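Local coordinates for prepilin-like protein (PDB 6QVF), which is a type IV pilin-like protein of natural competence that probably serves as a DNA receptor at the pilus tip, at residues D13-R25 and E95-R107. Sequence-based numbering, arbitrary orientation.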
# COMPACT_ATOMS: atom_id res chain seq x y z
N ASP B 13 -6.82 -6.11 16.26
CA ASP B 13 -7.90 -6.88 15.64
C ASP B 13 -8.23 -6.35 14.23
O ASP B 13 -8.45 -7.12 13.29
CB ASP B 13 -9.16 -6.87 16.50
CG ASP B 13 -8.98 -7.57 17.84
OD1 ASP B 13 -7.99 -8.35 17.99
OD2 ASP B 13 -9.83 -7.32 18.71
N ALA B 14 -8.28 -5.03 14.10
CA ALA B 14 -8.55 -4.38 12.81
C ALA B 14 -7.45 -4.76 11.83
O ALA B 14 -7.74 -5.06 10.65
CB ALA B 14 -8.63 -2.88 12.98
N LYS B 15 -6.20 -4.74 12.31
CA LYS B 15 -5.10 -5.12 11.42
C LYS B 15 -5.24 -6.57 10.96
O LYS B 15 -4.98 -6.90 9.77
CB LYS B 15 -3.71 -4.93 12.06
CG LYS B 15 -2.63 -4.94 11.01
CD LYS B 15 -1.39 -5.57 11.39
CE LYS B 15 -0.79 -5.08 12.67
NZ LYS B 15 0.23 -6.07 13.11
N ALA B 16 -5.56 -7.47 11.89
CA ALA B 16 -5.70 -8.89 11.51
C ALA B 16 -6.82 -9.07 10.47
O ALA B 16 -6.67 -9.88 9.53
CB ALA B 16 -5.96 -9.72 12.73
N ALA B 17 -7.92 -8.36 10.60
CA ALA B 17 -9.02 -8.45 9.65
C ALA B 17 -8.57 -7.93 8.28
O ALA B 17 -8.84 -8.56 7.23
CB ALA B 17 -10.19 -7.66 10.14
N ALA B 18 -7.85 -6.80 8.26
CA ALA B 18 -7.35 -6.26 7.01
C ALA B 18 -6.42 -7.27 6.34
O ALA B 18 -6.50 -7.45 5.12
CB ALA B 18 -6.65 -4.96 7.23
N VAL B 19 -5.49 -7.87 7.10
CA VAL B 19 -4.53 -8.80 6.51
C VAL B 19 -5.27 -9.95 5.82
O VAL B 19 -4.87 -10.40 4.72
CB VAL B 19 -3.54 -9.32 7.58
CG1 VAL B 19 -2.79 -10.56 7.10
CG2 VAL B 19 -2.54 -8.22 7.90
N GLN B 20 -6.27 -10.51 6.50
CA GLN B 20 -7.00 -11.70 6.02
C GLN B 20 -7.62 -11.39 4.64
O GLN B 20 -7.54 -12.16 3.68
CB GLN B 20 -8.07 -12.06 7.05
CG GLN B 20 -8.84 -13.32 6.71
CD GLN B 20 -9.96 -13.61 7.68
OE1 GLN B 20 -11.07 -13.85 7.26
NE2 GLN B 20 -9.66 -13.61 8.99
N VAL B 21 -8.26 -10.24 4.54
CA VAL B 21 -8.92 -9.83 3.31
C VAL B 21 -7.88 -9.50 2.23
O VAL B 21 -8.02 -9.90 1.07
CB VAL B 21 -9.86 -8.63 3.56
CG1 VAL B 21 -10.46 -8.11 2.26
CG2 VAL B 21 -10.93 -9.01 4.57
N LEU B 22 -6.81 -8.80 2.58
CA LEU B 22 -5.76 -8.50 1.64
C LEU B 22 -5.16 -9.78 1.07
O LEU B 22 -4.93 -9.87 -0.16
CB LEU B 22 -4.67 -7.66 2.31
CG LEU B 22 -3.53 -7.23 1.40
CD1 LEU B 22 -4.03 -6.28 0.35
CD2 LEU B 22 -2.39 -6.61 2.19
N GLU B 23 -4.96 -10.80 1.92
CA GLU B 23 -4.37 -12.09 1.47
C GLU B 23 -5.34 -12.76 0.49
O GLU B 23 -4.93 -13.28 -0.58
CB GLU B 23 -4.12 -12.99 2.68
CG GLU B 23 -2.89 -12.64 3.49
CD GLU B 23 -2.67 -13.40 4.79
OE1 GLU B 23 -3.66 -13.97 5.37
OE2 GLU B 23 -1.49 -13.44 5.20
N ARG B 24 -6.63 -12.77 0.82
CA ARG B 24 -7.58 -13.52 -0.00
C ARG B 24 -7.75 -12.83 -1.36
O ARG B 24 -7.74 -13.51 -2.40
CB ARG B 24 -8.93 -13.68 0.69
CG ARG B 24 -8.94 -14.89 1.60
CD ARG B 24 -10.33 -15.34 2.00
NE ARG B 24 -11.03 -14.27 2.69
CZ ARG B 24 -10.90 -14.03 3.98
NH1 ARG B 24 -10.17 -14.85 4.73
NH2 ARG B 24 -11.47 -12.96 4.48
N ARG B 25 -7.84 -11.50 -1.37
CA ARG B 25 -8.02 -10.80 -2.64
C ARG B 25 -6.74 -10.81 -3.48
O ARG B 25 -6.80 -10.96 -4.71
CB ARG B 25 -8.56 -9.39 -2.39
CG ARG B 25 -9.89 -9.41 -1.68
CD ARG B 25 -11.00 -10.10 -2.47
NE ARG B 25 -12.22 -10.32 -1.72
CZ ARG B 25 -13.32 -10.91 -2.22
NH1 ARG B 25 -13.36 -11.37 -3.48
NH2 ARG B 25 -14.40 -11.00 -1.45
N GLU B 95 -16.06 -6.83 3.25
CA GLU B 95 -16.17 -8.08 3.99
C GLU B 95 -16.24 -7.75 5.48
O GLU B 95 -15.52 -6.90 5.97
CB GLU B 95 -14.97 -9.01 3.74
CG GLU B 95 -14.81 -9.56 2.35
CD GLU B 95 -13.70 -10.61 2.24
OE1 GLU B 95 -13.51 -11.36 3.21
OE2 GLU B 95 -13.02 -10.66 1.17
N THR B 96 -17.05 -8.46 6.23
CA THR B 96 -17.05 -8.27 7.70
C THR B 96 -16.42 -9.49 8.37
O THR B 96 -16.89 -10.60 8.19
CB THR B 96 -18.46 -8.02 8.23
OG1 THR B 96 -18.95 -6.88 7.51
CG2 THR B 96 -18.49 -7.79 9.72
N ILE B 97 -15.35 -9.24 9.12
CA ILE B 97 -14.48 -10.21 9.78
C ILE B 97 -14.59 -9.95 11.28
O ILE B 97 -14.18 -8.90 11.77
CB ILE B 97 -13.02 -10.04 9.32
CG1 ILE B 97 -12.87 -10.04 7.80
CG2 ILE B 97 -12.11 -11.07 9.99
CD1 ILE B 97 -13.41 -11.25 7.11
N PHE B 98 -15.23 -10.88 11.98
CA PHE B 98 -15.46 -10.77 13.45
C PHE B 98 -15.98 -9.37 13.81
O PHE B 98 -15.47 -8.72 14.73
CB PHE B 98 -14.17 -11.09 14.22
CG PHE B 98 -13.66 -12.49 13.98
CD1 PHE B 98 -14.47 -13.59 14.23
CD2 PHE B 98 -12.39 -12.71 13.46
CE1 PHE B 98 -14.01 -14.87 14.01
CE2 PHE B 98 -11.93 -14.01 13.23
CZ PHE B 98 -12.75 -15.09 13.51
N GLY B 99 -16.99 -8.93 13.06
CA GLY B 99 -17.70 -7.70 13.31
C GLY B 99 -16.96 -6.48 12.82
O GLY B 99 -17.43 -5.39 13.08
N ILE B 100 -15.85 -6.67 12.09
CA ILE B 100 -15.06 -5.56 11.60
C ILE B 100 -15.24 -5.48 10.09
O ILE B 100 -14.81 -6.37 9.36
CB ILE B 100 -13.58 -5.69 11.97
CG1 ILE B 100 -13.36 -5.78 13.48
CG2 ILE B 100 -12.78 -4.53 11.35
CD1 ILE B 100 -12.02 -6.37 13.85
N PRO B 101 -15.89 -4.42 9.58
CA PRO B 101 -16.02 -4.23 8.14
C PRO B 101 -14.65 -3.90 7.53
O PRO B 101 -13.97 -3.01 8.00
CB PRO B 101 -16.96 -3.03 7.96
CG PRO B 101 -17.27 -2.51 9.36
CD PRO B 101 -16.44 -3.30 10.35
N VAL B 102 -14.32 -4.57 6.42
CA VAL B 102 -13.15 -4.33 5.68
C VAL B 102 -13.54 -3.99 4.24
O VAL B 102 -13.98 -4.88 3.49
CB VAL B 102 -12.21 -5.55 5.70
CG1 VAL B 102 -10.90 -5.21 5.03
CG2 VAL B 102 -11.98 -6.06 7.14
N ALA B 103 -13.34 -2.73 3.84
CA ALA B 103 -13.49 -2.32 2.43
C ALA B 103 -12.29 -2.86 1.67
O ALA B 103 -11.16 -2.85 2.18
CB ALA B 103 -13.55 -0.84 2.32
N TRP B 104 -12.52 -3.35 0.46
CA TRP B 104 -11.44 -3.92 -0.34
C TRP B 104 -11.65 -3.56 -1.80
O TRP B 104 -12.78 -3.37 -2.25
CB TRP B 104 -11.32 -5.44 -0.16
CG TRP B 104 -12.52 -6.19 -0.64
CD1 TRP B 104 -13.58 -6.60 0.11
CD2 TRP B 104 -12.75 -6.70 -1.97
NE1 TRP B 104 -14.48 -7.28 -0.66
CE2 TRP B 104 -14.01 -7.37 -1.94
CE3 TRP B 104 -12.04 -6.68 -3.17
CZ2 TRP B 104 -14.55 -7.98 -3.07
CZ3 TRP B 104 -12.60 -7.26 -4.30
CH2 TRP B 104 -13.84 -7.90 -4.24
N ASP B 105 -10.53 -3.40 -2.50
CA ASP B 105 -10.58 -3.00 -3.91
C ASP B 105 -9.37 -3.59 -4.64
O ASP B 105 -8.23 -3.46 -4.17
CB ASP B 105 -10.52 -1.47 -4.00
CG ASP B 105 -10.56 -0.94 -5.42
OD1 ASP B 105 -9.53 -0.96 -6.08
OD2 ASP B 105 -11.66 -0.48 -5.83
N ILE B 106 -9.65 -4.19 -5.79
CA ILE B 106 -8.66 -4.65 -6.76
C ILE B 106 -8.77 -3.77 -7.99
O ILE B 106 -9.89 -3.58 -8.51
CB ILE B 106 -8.94 -6.10 -7.16
CG1 ILE B 106 -8.96 -7.07 -5.99
CG2 ILE B 106 -7.97 -6.54 -8.23
CD1 ILE B 106 -9.45 -8.48 -6.33
N ARG B 107 -7.65 -3.25 -8.47
CA ARG B 107 -7.69 -2.54 -9.76
C ARG B 107 -6.37 -2.58 -10.52
O ARG B 107 -5.28 -2.63 -9.93
CB ARG B 107 -8.14 -1.08 -9.57
CG ARG B 107 -7.27 -0.25 -8.66
CD ARG B 107 -7.83 1.16 -8.56
NE ARG B 107 -9.15 1.13 -7.95
CZ ARG B 107 -10.11 2.04 -8.18
NH1 ARG B 107 -9.89 3.10 -8.94
NH2 ARG B 107 -11.30 1.87 -7.61
O HOH W 1 -12.16 -13.26 0.52
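E95 joins the helix to the sheet through two arginines. Its OE1 accepts from NH2 of R24 at 2.9 Å, on the syn side of the carboxylate and in the guanidinium plane. Its OE2 takes both NE and NH2 of R25, each at 3.0 Å. These two bonds are bent, and the guanidinium stands at 75° to the carboxylate. A water accepts from R24 NE and donates to E95 OE2, which thus has three donors. The same water lies over the face of the R25 guanidinium opposite W104, offset toward its rim. Q20 OE1 also accepts from R24 NH2 at 2.9 Å.

R25 also stacks on W104. Its guanidinium lies flat over one ring face, planes 10° apart, with CZ 3.7 Å from the centroid of the six-membered ring. This is a cation-pi contact. The chain bends at chi2 (-62°), which lays CD over the same face in a CH-pi contact. E95 meets the edge of this guanidinium, so stack and salt bridge together fix its rotation.

The apolar part centres on A17 and V21. A17 CB sits 3.8 Å from both I97 CB and V102 CG2. The small side chain lets the backbones come close here. V21 uses both branches: CG2 packs on I97 CG1 and V102 CG1, while CG1 lies 3.7 Å from W104 CB. At one end, I100 CD1 rests against the backbone of D13; at the other, I106 CD1 reaches R25.

Strands 92-97 and 100-108 form a hairpin through a type I' turn, I97 to I100. Helix 2-30 packs across it, the type IV pilin arrangement of a long N-terminal helix on an antiparallel sheet. A18 and L22 continue the packing onto strand 117-125, and A14 and A18 reach strand 131-139.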